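Local atomic coordinates of hypothetical protein PAE2307 (Pyrobaculum aerophilum, PDB entry 2JB7), a protein that binds AMP and adenosine in pockets formed between subunits and is probably an adenosine monophosphate-protein transferase of uncertain reaction. Residues Gln14-Ile19 and Tyr87-Trp92; Ile20-Phe25 and Glu105-Phe110; His24-Val29 and Phe49-Gly54. All blocks are in the same frame, centred on the assembly; numbering follows the deposited sequence.

In the fold
All three contacts belong to the five-stranded antiparallel sheet or its ends. Contacts 1 and 2 both use strand 17-22, with their centres about 18 Å apart. They meet where Ile19 CG2 touches Ile109 CG2 at 4.0 Å. Contacts 2 and 3 share His24 and Phe25, and their centres are about 10 Å apart. Ala23 CB joins them by reaching Phe49 CE1 at 4.1 Å. Contact 1 lies about 23 Å from contact 3, centre to centre. Each AMP pocket draws on two subunits. Contact 1 supplies Asn17 and Trp92 to one AMP. Contacts 2 and 3 supply His24, Phe25 and Ser53 to another, which is also hydrogen-bonded to Tyr162 and Ala114 of the fourth subunit.

Contact 1. Residues Gln14-Ile19 and Tyr87-Trp92; sequences QGTNVI and YIRNAW. With AMP (adenosine monophosphate), chain D.
Asn17 O is met by two residues of the other strand. Ile88 N donates to it at 3.0 Å, and the CA-H of Tyr87 approaches it with CA at 3.4 Å. Asn17 N returns a bond to Ile88 O, making Asn17 and Ile88 an antiparallel hydrogen-bonded pair. Strands 17-22 and 83-89 are neighbours in the five-stranded sheet. Val18 and Tyr87 form the next, non-hydrogen-bonded pair. With CG1 between N and the carbonyl carbon (chi1 75°), Val18 turns CG2 over the centre of the Tyr87 ring, a CH-pi contact 3.8 Å from the centroid. Tyr87 OH bonds to Pro11 O.

Arg89 reaches back along the loop with its chain extended from CG to NE. Its NH1 donates to Gln14 O at 3.0 Å, in the carbonyl plane. Thr16 CG2 lies over one guanidinium face, 3.4 Å from Arg89 CZ. A salt bridge from NE to Glu66 also holds the group.

On the face away from Val18 and Tyr87, Asn17 OD1 is 3.7 Å from Trp92 CE3, with the planes 68° apart. Adenine covers one face of the indole, its N1 3.2 Å above the plane of Trp92. With an alanine in place of Trp92, the adenine would probably lose the flat surface it lies on, and Asn17 OD1 its contact with the indole. A water bridges the loops, donating to Gly15 O at 2.7 Å and accepting from Asn90 N.

Contact 2. Residues Ile20-Phe25 and Glu105-Phe110; sequences IGQAHF and EVVRIF. With AMP (adenosine monophosphate), chain F; ACT (acetate ion), chain G.
Gln22 O accepts from two successive residues, Val107 N at 2.9 Å and Arg108 N at 3.2 Å. Val107 and Arg108 both face Gln22, a classic beta bulge where strand 108-113 begins beside strand 17-22. Gln22 N answers with a bond to Arg108 O. The backbone packing is tightest at the next pair, where Gly21 CA is 4.0 Å from Ile109 CA. A side chain at Gly21 would run into Arg108 O, so glycine suits this non-hydrogen-bonded pair. The Phe110 ring lies against the glycine, and its CZ meets Gln22 OE1 at the ring edge.

The Arg108 end is looser and partly exposed, though Phe110 CE1 lies 3.4 Å above the centre of its guanidinium plane. A bend at chi3 (-70°) brings the group over to Gln22. Arg108 NH1 donates to Gln22 OE1 at 3.0 Å from above the amide plane, with the amide and guanidinium planes nearly perpendicular (88°). The Gln22 amide is held at its other end too, since NE2 bonds to Phe110 O of the fourth subunit. Arg108 NE and NH2 turn to an acetate, probably from the crystallisation liquor, which Arg108 of the third subunit also binds.

Beyond the strands, His24 ND1 donates to Glu105 O at 3.0 Å, close to the imidazole plane. Phe25 lies under AMP, with C4 of the base 3.4 Å above the ring plane and offset toward the rim. The ND1 bond probably fixes the rotation of the His24 imidazole, whose CD2 is 3.7 Å from the ribose O2'. It thus helps to position His24 in the pocket wall, while the paired arginines probably offer a place for a small anion.

Contact 3. Residues His24-Val29 and Phe49-Gly54; sequences HFIKTV and FCEASG. With AMP (adenosine monophosphate), chain F.
The type I beta turn from Phe25 to Thr28, which leads into helix 28-37, packs on Phe49 at the end of strand 44-50. Thr28 stands over the centre of the Phe49 ring in a CH-pi contact, its CB 3.8 Å from the centroid and only 4° off the normal. A chi1 of -64° puts Thr28 OG1 beside the backbone N and CG2 over the ring, where CG2 reaches Phe49 CD1 at 3.7 Å. The opposite face is backed by Glu51 N, nearer the rim. Phe25 O comes within 3.4 Å of Phe49 CE2. This oxygen also accepts from Thr28 N at 3.0 Å, the bond that closes the turn.

Farther along, Ile26 CD1 lies 3.6 Å from Glu51 OE2. The other carboxylate oxygen, Glu51 OE1, is taken by a salt bridge to Arg59 and by Leu57 N. Beyond Glu51 the loop carries Ser53, whose OG donates to O1P of AMP at 2.8 Å. Lys27 N lies over the face of Phe25 turned away from the base.

No hydrogen bond joins the two segments. They are held by van der Waals contacts and the CH-pi contact of Thr28 on Phe49. This is consistent with the turn and the loop being kept together so that Phe25 and Ser53 meet one nucleotide.

Contact 1. Residues Gln14-Ile19 and Tyr87-Trp92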
loop_
_atom_site.group_PDB
_atom_site.type_symbol
_atom_site.label_atom_id
_atom_site.label_comp_id
_atom_site.label_asym_id
_atom_site.label_seq_id
_atom_site.Cartn_x
_atom_site.Cartn_y
_atom_site.Cartn_z
ATOM N N GLN A 14 29.572 9.028 -9.586
ATOM C CA GLN A 14 28.896 10.260 -9.232
ATOM C C GLN A 14 27.617 10.420 -10.039
ATOM O O GLN A 14 27.579 10.136 -11.246
ATOM C CB GLN A 14 29.817 11.468 -9.450
ATOM C CG GLN A 14 29.258 12.798 -8.914
ATOM C CD GLN A 14 28.733 12.718 -7.472
ATOM O OE1 GLN A 14 29.368 12.134 -6.585
ATOM N NE2 GLN A 14 27.565 13.329 -7.234
ATOM N N GLY A 15 26.555 10.871 -9.374
ATOM C CA GLY A 15 25.266 10.994 -10.023
ATOM C C GLY A 15 24.401 9.751 -10.052
ATOM O O GLY A 15 23.257 9.799 -10.562
ATOM N N THR A 16 24.922 8.645 -9.553
ATOM C CA THR A 16 24.100 7.432 -9.458
ATOM C C THR A 16 23.692 7.162 -8.010
ATOM O O THR A 16 24.345 7.622 -7.033
ATOM C CB THR A 16 24.794 6.183 -10.053
ATOM O OG1 THR A 16 25.843 5.724 -9.190
ATOM C CG2 THR A 16 25.355 6.462 -11.459
ATOM N N ASN A 17 22.626 6.360 -7.894
ATOM C CA ASN A 17 22.244 5.706 -6.674
ATOM C C ASN A 17 22.099 4.219 -6.909
ATOM O O ASN A 17 21.838 3.787 -8.030
ATOM C CB ASN A 17 20.961 6.267 -6.094
ATOM C CG ASN A 17 21.156 7.603 -5.449
ATOM O OD1 ASN A 17 21.206 8.647 -6.134
ATOM N ND2 ASN A 17 21.287 7.588 -4.139
ATOM N N VAL A 18 22.355 3.424 -5.878
ATOM C CA VAL A 18 22.173 1.987 -6.001
ATOM C C VAL A 18 21.053 1.522 -5.058
ATOM O O VAL A 18 20.896 2.081 -3.983
ATOM C CB VAL A 18 23.485 1.229 -5.722
ATOM C CG1 VAL A 18 23.820 1.205 -4.207
ATOM C CG2 VAL A 18 23.428 -0.190 -6.317
ATOM N N ILE A 19 20.271 0.538 -5.513
ATOM C CA ILE A 19 19.275 -0.162 -4.683
ATOM C C ILE A 19 19.607 -1.655 -4.808
ATOM O O ILE A 19 19.729 -2.192 -5.923
ATOM C CB ILE A 19 17.842 0.168 -5.129
ATOM C CG1 ILE A 19 17.589 1.680 -5.006
ATOM C CG2 ILE A 19 16.777 -0.635 -4.291
ATOM C CD1 ILE A 19 16.282 2.088 -5.723
ATOM N N TYR A 87 20.862 0.298 -10.495
ATOM C CA TYR A 87 21.520 1.576 -10.549
ATOM C C TYR A 87 20.654 2.563 -11.301
ATOM O O TYR A 87 20.141 2.276 -12.383
ATOM C CB TYR A 87 22.890 1.476 -11.261
ATOM C CG TYR A 87 24.043 0.925 -10.434
ATOM C CD1 TYR A 87 24.931 1.773 -9.770
ATOM C CD2 TYR A 87 24.239 -0.427 -10.300
ATOM C CE1 TYR A 87 25.994 1.254 -9.048
ATOM C CE2 TYR A 87 25.308 -0.943 -9.592
ATOM C CZ TYR A 87 26.172 -0.121 -8.964
ATOM O OH TYR A 87 27.233 -0.673 -8.280
ATOM N N ILE A 88 20.536 3.763 -10.749
ATOM C CA ILE A 88 19.704 4.797 -11.344
ATOM C C ILE A 88 20.409 6.156 -11.456
ATOM O O ILE A 88 21.164 6.568 -10.569
ATOM C CB ILE A 88 18.367 5.034 -10.585
ATOM C CG1 ILE A 88 18.569 5.254 -9.078
ATOM C CG2 ILE A 88 17.318 3.890 -10.839
ATOM C CD1 ILE A 88 17.309 5.579 -8.342
ATOM N N ARG A 89 20.098 6.841 -12.542
ATOM C CA ARG A 89 20.444 8.243 -12.734
ATOM C C ARG A 89 19.150 8.996 -13.042
ATOM O O ARG A 89 18.186 8.418 -13.544
ATOM C CB ARG A 89 21.391 8.390 -13.935
ATOM C CG ARG A 89 22.804 7.971 -13.723
ATOM C CD ARG A 89 23.617 8.169 -14.997
ATOM N NE ARG A 89 24.972 7.663 -14.862
ATOM C CZ ARG A 89 25.966 8.291 -14.227
ATOM N NH1 ARG A 89 25.778 9.467 -13.611
ATOM N NH2 ARG A 89 27.177 7.724 -14.178
ATOM N N ASN A 90 19.136 10.308 -12.803
ATOM C CA ASN A 90 17.972 11.156 -13.142
ATOM C C ASN A 90 16.724 10.838 -12.331
ATOM O O ASN A 90 15.599 11.212 -12.676
ATOM C CB ASN A 90 17.649 11.140 -14.658
ATOM C CG ASN A 90 18.847 11.494 -15.494
ATOM O OD1 ASN A 90 19.749 12.243 -15.068
ATOM N ND2 ASN A 90 18.864 10.987 -16.714
ATOM N N ALA A 91 16.950 10.170 -11.202
ATOM C CA ALA A 91 15.920 9.887 -10.247
ATOM C C ALA A 91 16.591 9.524 -8.945
ATOM O O ALA A 91 17.716 9.030 -8.932
ATOM C CB ALA A 91 15.015 8.696 -10.734
ATOM N N TRP A 92 15.897 9.776 -7.850
ATOM C CA TRP A 92 16.334 9.377 -6.522
ATOM C C TRP A 92 15.652 8.107 -6.051
ATOM O O TRP A 92 14.509 7.842 -6.437
ATOM C CB TRP A 92 15.967 10.455 -5.521
ATOM C CG TRP A 92 16.597 11.779 -5.795
ATOM C CD1 TRP A 92 15.967 12.888 -6.327
ATOM C CD2 TRP A 92 17.948 12.148 -5.549
ATOM N NE1 TRP A 92 16.872 13.934 -6.401
ATOM C CE2 TRP A 92 18.087 13.510 -5.933
ATOM C CE3 TRP A 92 19.055 11.482 -5.037
ATOM C CZ2 TRP A 92 19.280 14.194 -5.797
ATOM C CZ3 TRP A 92 20.255 12.182 -4.878
ATOM C CH2 TRP A 92 20.347 13.522 -5.291
HETATM P P AMP D . 24.068 12.759 0.998
HETATM O O1P AMP D . 23.860 13.414 -0.357
HETATM O O2P AMP D . 24.078 13.764 2.111
HETATM O O3P AMP D . 25.222 11.773 1.043
HETATM O "O5'" AMP D . 22.651 11.962 1.273
HETATM C "C5'" AMP D . 22.463 10.590 1.661
HETATM C "C4'" AMP D . 21.612 9.833 0.640
HETATM O "O4'" AMP D . 20.305 10.412 0.457
HETATM C "C3'" AMP D . 22.274 9.825 -0.732
HETATM O "O3'" AMP D . 23.262 8.796 -0.859
HETATM C "C2'" AMP D . 21.080 9.598 -1.623
HETATM O "O2'" AMP D . 20.773 8.193 -1.723
HETATM C "C1'" AMP D . 19.947 10.323 -0.914
HETATM N N9 AMP D . 19.763 11.717 -1.360
HETATM C C8 AMP D . 20.680 12.704 -1.275
HETATM N N7 AMP D . 20.180 13.882 -1.744
HETATM C C5 AMP D . 18.906 13.630 -2.145
HETATM C C6 AMP D . 17.801 14.407 -2.715
HETATM N N6 AMP D . 17.917 15.734 -3.020
HETATM N N1 AMP D . 16.628 13.791 -2.947
HETATM C C2 AMP D . 16.442 12.493 -2.677
HETATM N N3 AMP D . 17.405 11.722 -2.153
HETATM C C4 AMP D . 18.631 12.225 -1.867
HETATM O O HOH W 1 21.665 11.484 -11.990
#

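Contact 2. Residues Ile20-Phe25 and Glu105-Phe110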
loop_
_atom_site.group_PDB
_atom_site.type_symbol
_atom_site.label_atom_id
_atom_site.label_comp_id
_atom_site.label_asym_id
_atom_site.label_seq_id
_atom_site.Cartn_x
_atom_site.Cartn_y
_atom_site.Cartn_z
ATOM N N ILE A 20 19.776 -2.324 -3.672
ATOM C CA ILE A 20 20.090 -3.764 -3.644
ATOM C C ILE A 20 19.026 -4.463 -2.794
ATOM O O ILE A 20 18.715 -4.015 -1.697
ATOM C CB ILE A 20 21.478 -4.031 -3.065
ATOM C CG1 ILE A 20 22.520 -3.159 -3.764
ATOM C CG2 ILE A 20 21.829 -5.509 -3.201
ATOM C CD1 ILE A 20 23.943 -3.234 -3.155
ATOM N N GLY A 21 18.472 -5.554 -3.293
ATOM C CA GLY A 21 17.467 -6.301 -2.552
ATOM C C GLY A 21 17.439 -7.773 -2.906
ATOM O O GLY A 21 18.345 -8.281 -3.550
ATOM N N GLN A 22 16.395 -8.431 -2.432
ATOM C CA GLN A 22 16.171 -9.849 -2.709
ATOM C C GLN A 22 14.723 -10.032 -3.126
ATOM O O GLN A 22 13.795 -9.409 -2.581
ATOM C CB GLN A 22 16.453 -10.637 -1.460
ATOM C CG GLN A 22 16.570 -12.130 -1.698
ATOM C CD GLN A 22 16.763 -12.797 -0.400
ATOM O OE1 GLN A 22 17.734 -12.525 0.313
ATOM N NE2 GLN A 22 15.822 -13.628 -0.041
ATOM N N ALA A 23 14.547 -10.888 -4.133
ATOM C CA ALA A 23 13.243 -11.168 -4.692
ATOM C C ALA A 23 13.161 -12.678 -4.913
ATOM O O ALA A 23 13.765 -13.457 -4.120
ATOM C CB ALA A 23 13.090 -10.389 -5.996
ATOM N N HIS A 24 12.377 -13.076 -5.899
ATOM C CA HIS A 24 12.238 -14.464 -6.322
ATOM C C HIS A 24 11.479 -14.458 -7.637
ATOM O O HIS A 24 10.705 -13.554 -7.922
ATOM C CB HIS A 24 11.515 -15.331 -5.283
ATOM C CG HIS A 24 10.024 -15.149 -5.252
ATOM N ND1 HIS A 24 9.431 -13.954 -4.891
ATOM C CD2 HIS A 24 9.012 -16.005 -5.510
ATOM C CE1 HIS A 24 8.114 -14.089 -4.943
ATOM N NE2 HIS A 24 7.831 -15.318 -5.320
ATOM N N PHE A 25 11.699 -15.496 -8.433
ATOM C CA PHE A 25 10.965 -15.726 -9.666
ATOM C C PHE A 25 11.473 -14.860 -10.779
ATOM O O PHE A 25 11.761 -13.652 -10.596
ATOM C CB PHE A 25 9.446 -15.491 -9.475
ATOM C CG PHE A 25 8.591 -15.910 -10.659
ATOM C CD1 PHE A 25 8.847 -17.094 -11.359
ATOM C CD2 PHE A 25 7.501 -15.130 -11.040
ATOM C CE1 PHE A 25 8.057 -17.457 -12.451
ATOM C CE2 PHE A 25 6.704 -15.518 -12.101
ATOM C CZ PHE A 25 6.991 -16.684 -12.798
ATOM N N GLU A 105 7.137 -9.884 -6.365
ATOM C CA GLU A 105 8.317 -10.748 -6.260
ATOM C C GLU A 105 9.298 -10.253 -5.208
ATOM O O GLU A 105 10.125 -11.017 -4.712
ATOM C CB GLU A 105 9.052 -10.840 -7.583
ATOM C CG GLU A 105 8.392 -11.702 -8.626
ATOM C CD GLU A 105 7.460 -10.893 -9.473
ATOM O OE1 GLU A 105 7.604 -9.624 -9.471
ATOM O OE2 GLU A 105 6.631 -11.495 -10.185
ATOM N N VAL A 106 9.247 -8.967 -4.881
ATOM C CA VAL A 106 10.266 -8.378 -4.030
ATOM C C VAL A 106 9.988 -8.749 -2.591
ATOM O O VAL A 106 8.898 -8.564 -2.105
ATOM C CB VAL A 106 10.345 -6.855 -4.197
ATOM C CG1 VAL A 106 11.090 -6.222 -3.031
ATOM C CG2 VAL A 106 10.984 -6.514 -5.576
ATOM N N VAL A 107 10.996 -9.274 -1.900
ATOM C CA VAL A 107 10.824 -9.716 -0.507
ATOM C C VAL A 107 11.501 -8.815 0.501
ATOM O O VAL A 107 10.980 -8.635 1.614
ATOM C CB VAL A 107 11.282 -11.186 -0.332
ATOM C CG1 VAL A 107 10.599 -12.094 -1.386
ATOM C CG2 VAL A 107 12.673 -11.305 -0.478
ATOM N N ARG A 108 12.621 -8.215 0.132
ATOM C CA ARG A 108 13.312 -7.284 1.007
ATOM C C ARG A 108 14.237 -6.365 0.217
ATOM O O ARG A 108 14.656 -6.675 -0.907
ATOM C CB ARG A 108 14.124 -8.039 2.046
ATOM C CG ARG A 108 15.153 -8.972 1.429
ATOM C CD ARG A 108 15.333 -10.316 2.171
ATOM N NE ARG A 108 15.979 -10.110 3.468
ATOM C CZ ARG A 108 17.028 -10.795 3.913
ATOM N NH1 ARG A 108 17.569 -11.817 3.217
ATOM N NH2 ARG A 108 17.533 -10.458 5.079
ATOM N N ILE A 109 14.541 -5.217 0.822
ATOM C CA ILE A 109 15.540 -4.301 0.289
ATOM C C ILE A 109 16.664 -4.138 1.319
ATOM O O ILE A 109 16.386 -3.932 2.498
ATOM C CB ILE A 109 14.891 -2.932 -0.049
ATOM C CG1 ILE A 109 13.641 -3.143 -0.947
ATOM C CG2 ILE A 109 15.953 -2.020 -0.657
ATOM C CD1 ILE A 109 12.870 -1.828 -1.254
ATOM N N PHE A 110 17.912 -4.273 0.899
ATOM C CA PHE A 110 19.053 -4.175 1.820
ATOM C C PHE A 110 19.621 -2.785 1.958
ATOM O O PHE A 110 20.120 -2.456 3.018
ATOM C CB PHE A 110 20.196 -5.090 1.375
ATOM C CG PHE A 110 19.833 -6.552 1.279
ATOM C CD1 PHE A 110 19.544 -7.277 2.420
ATOM C CD2 PHE A 110 19.785 -7.188 0.044
ATOM C CE1 PHE A 110 19.206 -8.634 2.372
ATOM C CE2 PHE A 110 19.443 -8.551 -0.039
ATOM C CZ PHE A 110 19.163 -9.272 1.115
HETATM P P AMP F . 11.777 -21.914 -10.914
HETATM O O1P AMP F . 12.537 -22.867 -9.995
HETATM O O2P AMP F . 10.448 -22.422 -11.409
HETATM O O3P AMP F . 12.575 -21.353 -12.048
HETATM O "O5'" AMP F . 11.340 -20.554 -10.137
HETATM C "C5'" AMP F . 11.952 -19.923 -9.005
HETATM C "C4'" AMP F . 10.892 -19.513 -7.987
HETATM O "O4'" AMP F . 9.874 -18.656 -8.550
HETATM C "C3'" AMP F . 10.196 -20.772 -7.466
HETATM O "O3'" AMP F . 10.967 -21.280 -6.370
HETATM C "C2'" AMP F . 8.798 -20.272 -7.147
HETATM O "O2'" AMP F . 8.828 -19.708 -5.835
HETATM C "C1'" AMP F . 8.582 -19.163 -8.169
HETATM N N9 AMP F . 7.783 -19.640 -9.341
HETATM C C8 AMP F . 8.116 -20.570 -10.261
HETATM N N7 AMP F . 7.162 -20.711 -11.200
HETATM C C5 AMP F . 6.185 -19.812 -10.871
HETATM C C6 AMP F . 4.915 -19.454 -11.450
HETATM N N6 AMP F . 4.510 -20.102 -12.543
HETATM N N1 AMP F . 4.164 -18.471 -10.862
HETATM C C2 AMP F . 4.625 -17.863 -9.742
HETATM N N3 AMP F . 5.807 -18.123 -9.145
HETATM C C4 AMP F . 6.595 -19.103 -9.666
HETATM C C ACT G . 15.588 -7.524 6.111
HETATM O O ACT G . 15.078 -8.648 6.051
HETATM O OXT ACT G . 16.220 -7.157 5.148
HETATM C CH3 ACT G . 15.415 -6.641 7.295
#

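Contact 3. Residues His24-Val29 and Phe49-Gly54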
loop_
_atom_site.group_PDB
_atom_site.type_symbol
_atom_site.label_atom_id
_atom_site.label_comp_id
_atom_site.label_asym_id
_atom_site.label_seq_id
_atom_site.Cartn_x
_atom_site.Cartn_y
_atom_site.Cartn_z
ATOM N N HIS A 24 12.377 -13.076 -5.899
ATOM C CA HIS A 24 12.238 -14.464 -6.322
ATOM C C HIS A 24 11.479 -14.458 -7.637
ATOM O O HIS A 24 10.705 -13.554 -7.922
ATOM C CB HIS A 24 11.515 -15.331 -5.283
ATOM C CG HIS A 24 10.024 -15.149 -5.252
ATOM N ND1 HIS A 24 9.431 -13.954 -4.891
ATOM C CD2 HIS A 24 9.012 -16.005 -5.510
ATOM C CE1 HIS A 24 8.114 -14.089 -4.943
ATOM N NE2 HIS A 24 7.831 -15.318 -5.320
ATOM N N PHE A 25 11.699 -15.496 -8.433
ATOM C CA PHE A 25 10.965 -15.726 -9.666
ATOM C C PHE A 25 11.473 -14.860 -10.779
ATOM O O PHE A 25 11.761 -13.652 -10.596
ATOM C CB PHE A 25 9.446 -15.491 -9.475
ATOM C CG PHE A 25 8.591 -15.910 -10.659
ATOM C CD1 PHE A 25 8.847 -17.094 -11.359
ATOM C CD2 PHE A 25 7.501 -15.130 -11.040
ATOM C CE1 PHE A 25 8.057 -17.457 -12.451
ATOM C CE2 PHE A 25 6.704 -15.518 -12.101
ATOM C CZ PHE A 25 6.991 -16.684 -12.798
ATOM N N ILE A 26 11.585 -15.452 -11.967
ATOM C CA ILE A 26 12.163 -14.716 -13.101
ATOM C C ILE A 26 11.461 -13.430 -13.522
ATOM O O ILE A 26 12.082 -12.529 -14.068
ATOM C CB ILE A 26 12.292 -15.673 -14.311
ATOM C CG1 ILE A 26 13.362 -15.199 -15.309
ATOM C CG2 ILE A 26 10.930 -15.967 -14.886
ATOM C CD1 ILE A 26 13.863 -16.322 -16.268
ATOM N N LYS A 27 10.189 -13.312 -13.220
ATOM C CA LYS A 27 9.423 -12.141 -13.607
ATOM C C LYS A 27 9.899 -10.904 -12.867
ATOM O O LYS A 27 9.593 -9.770 -13.264
ATOM C CB LYS A 27 7.969 -12.394 -13.324
ATOM C CG LYS A 27 6.982 -11.336 -13.919
ATOM C CD LYS A 27 5.524 -11.827 -13.988
ATOM C CE LYS A 27 4.809 -11.887 -12.659
ATOM N NZ LYS A 27 4.343 -10.529 -12.216
ATOM N N THR A 28 10.647 -11.103 -11.793
ATOM C CA THR A 28 11.283 -9.968 -11.086
ATOM C C THR A 28 11.893 -8.940 -12.042
ATOM O O THR A 28 11.772 -7.728 -11.850
ATOM C CB THR A 28 12.372 -10.455 -10.113
ATOM O OG1 THR A 28 11.788 -11.262 -9.071
ATOM C CG2 THR A 28 13.140 -9.271 -9.498
ATOM N N VAL A 29 12.639 -9.408 -13.023
ATOM C CA VAL A 29 13.387 -8.500 -13.865
ATOM C C VAL A 29 12.448 -7.570 -14.656
ATOM O O VAL A 29 12.714 -6.356 -14.770
ATOM C CB VAL A 29 14.357 -9.280 -14.793
ATOM C CG1 VAL A 29 13.640 -10.184 -15.759
ATOM C CG2 VAL A 29 15.239 -8.324 -15.583
ATOM N N PHE A 49 19.273 -9.216 -11.981
ATOM C CA PHE A 49 18.634 -10.105 -11.029
ATOM C C PHE A 49 19.280 -11.446 -11.170
ATOM O O PHE A 49 19.426 -11.947 -12.287
ATOM C CB PHE A 49 17.127 -10.189 -11.344
ATOM C CG PHE A 49 16.392 -11.325 -10.666
ATOM C CD1 PHE A 49 16.230 -11.335 -9.288
ATOM C CD2 PHE A 49 15.839 -12.347 -11.402
ATOM C CE1 PHE A 49 15.557 -12.318 -8.663
ATOM C CE2 PHE A 49 15.142 -13.364 -10.761
ATOM C CZ PHE A 49 15.024 -13.364 -9.407
ATOM N N CYS A 50 19.651 -12.030 -10.029
ATOM C CA CYS A 50 20.253 -13.359 -9.976
ATOM C C CYS A 50 19.182 -14.435 -9.937
ATOM O O CYS A 50 18.717 -14.831 -8.868
ATOM C CB CYS A 50 21.163 -13.439 -8.758
ATOM S SG CYS A 50 22.646 -12.425 -8.905
ATOM N N GLU A 51 18.796 -14.935 -11.112
ATOM C CA GLU A 51 17.996 -16.164 -11.188
ATOM C C GLU A 51 18.733 -17.300 -10.446
ATOM O O GLU A 51 19.909 -17.523 -10.690
ATOM C CB GLU A 51 17.824 -16.545 -12.649
ATOM C CG GLU A 51 16.834 -17.661 -12.884
ATOM C CD GLU A 51 16.865 -18.190 -14.302
ATOM O OE1 GLU A 51 17.877 -17.971 -14.953
ATOM O OE2 GLU A 51 15.894 -18.873 -14.751
ATOM N N ALA A 52 18.031 -17.971 -9.536
ATOM C CA ALA A 52 18.663 -18.862 -8.570
ATOM C C ALA A 52 18.496 -20.336 -8.873
ATOM O O ALA A 52 18.998 -21.183 -8.135
ATOM C CB ALA A 52 18.146 -18.582 -7.152
ATOM N N SER A 53 17.775 -20.643 -9.934
ATOM C CA SER A 53 17.541 -21.990 -10.367
ATOM C C SER A 53 17.471 -21.931 -11.885
ATOM O O SER A 53 17.853 -20.916 -12.464
ATOM C CB SER A 53 16.289 -22.538 -9.729
ATOM O OG SER A 53 15.145 -21.903 -10.236
ATOM N N GLY A 54 17.037 -22.997 -12.533
ATOM C CA GLY A 54 17.006 -22.995 -13.980
ATOM C C GLY A 54 18.386 -22.775 -14.549
ATOM O O GLY A 54 19.374 -23.324 -14.051
HETATM P P AMP F . 11.777 -21.914 -10.914
HETATM O O1P AMP F . 12.537 -22.867 -9.995
HETATM O O2P AMP F . 10.448 -22.422 -11.409
HETATM O O3P AMP F . 12.575 -21.353 -12.048
HETATM O "O5'" AMP F . 11.340 -20.554 -10.137
HETATM C "C5'" AMP F . 11.952 -19.923 -9.005
HETATM C "C4'" AMP F . 10.892 -19.513 -7.987
HETATM O "O4'" AMP F . 9.874 -18.656 -8.550
HETATM C "C3'" AMP F . 10.196 -20.772 -7.466
HETATM O "O3'" AMP F . 10.967 -21.280 -6.370
HETATM C "C2'" AMP F . 8.798 -20.272 -7.147
HETATM O "O2'" AMP F . 8.828 -19.708 -5.835
HETATM C "C1'" AMP F . 8.582 -19.163 -8.169
HETATM N N9 AMP F . 7.783 -19.640 -9.341
HETATM C C8 AMP F . 8.116 -20.570 -10.261
HETATM N N7 AMP F . 7.162 -20.711 -11.200
HETATM C C5 AMP F . 6.185 -19.812 -10.871
HETATM C C6 AMP F . 4.915 -19.454 -11.450
HETATM N N6 AMP F . 4.510 -20.102 -12.543
HETATM N N1 AMP F . 4.164 -18.471 -10.862
HETATM C C2 AMP F . 4.625 -17.863 -9.742
HETATM N N3 AMP F . 5.807 -18.123 -9.145
HETATM C C4 AMP F . 6.595 -19.103 -9.666
#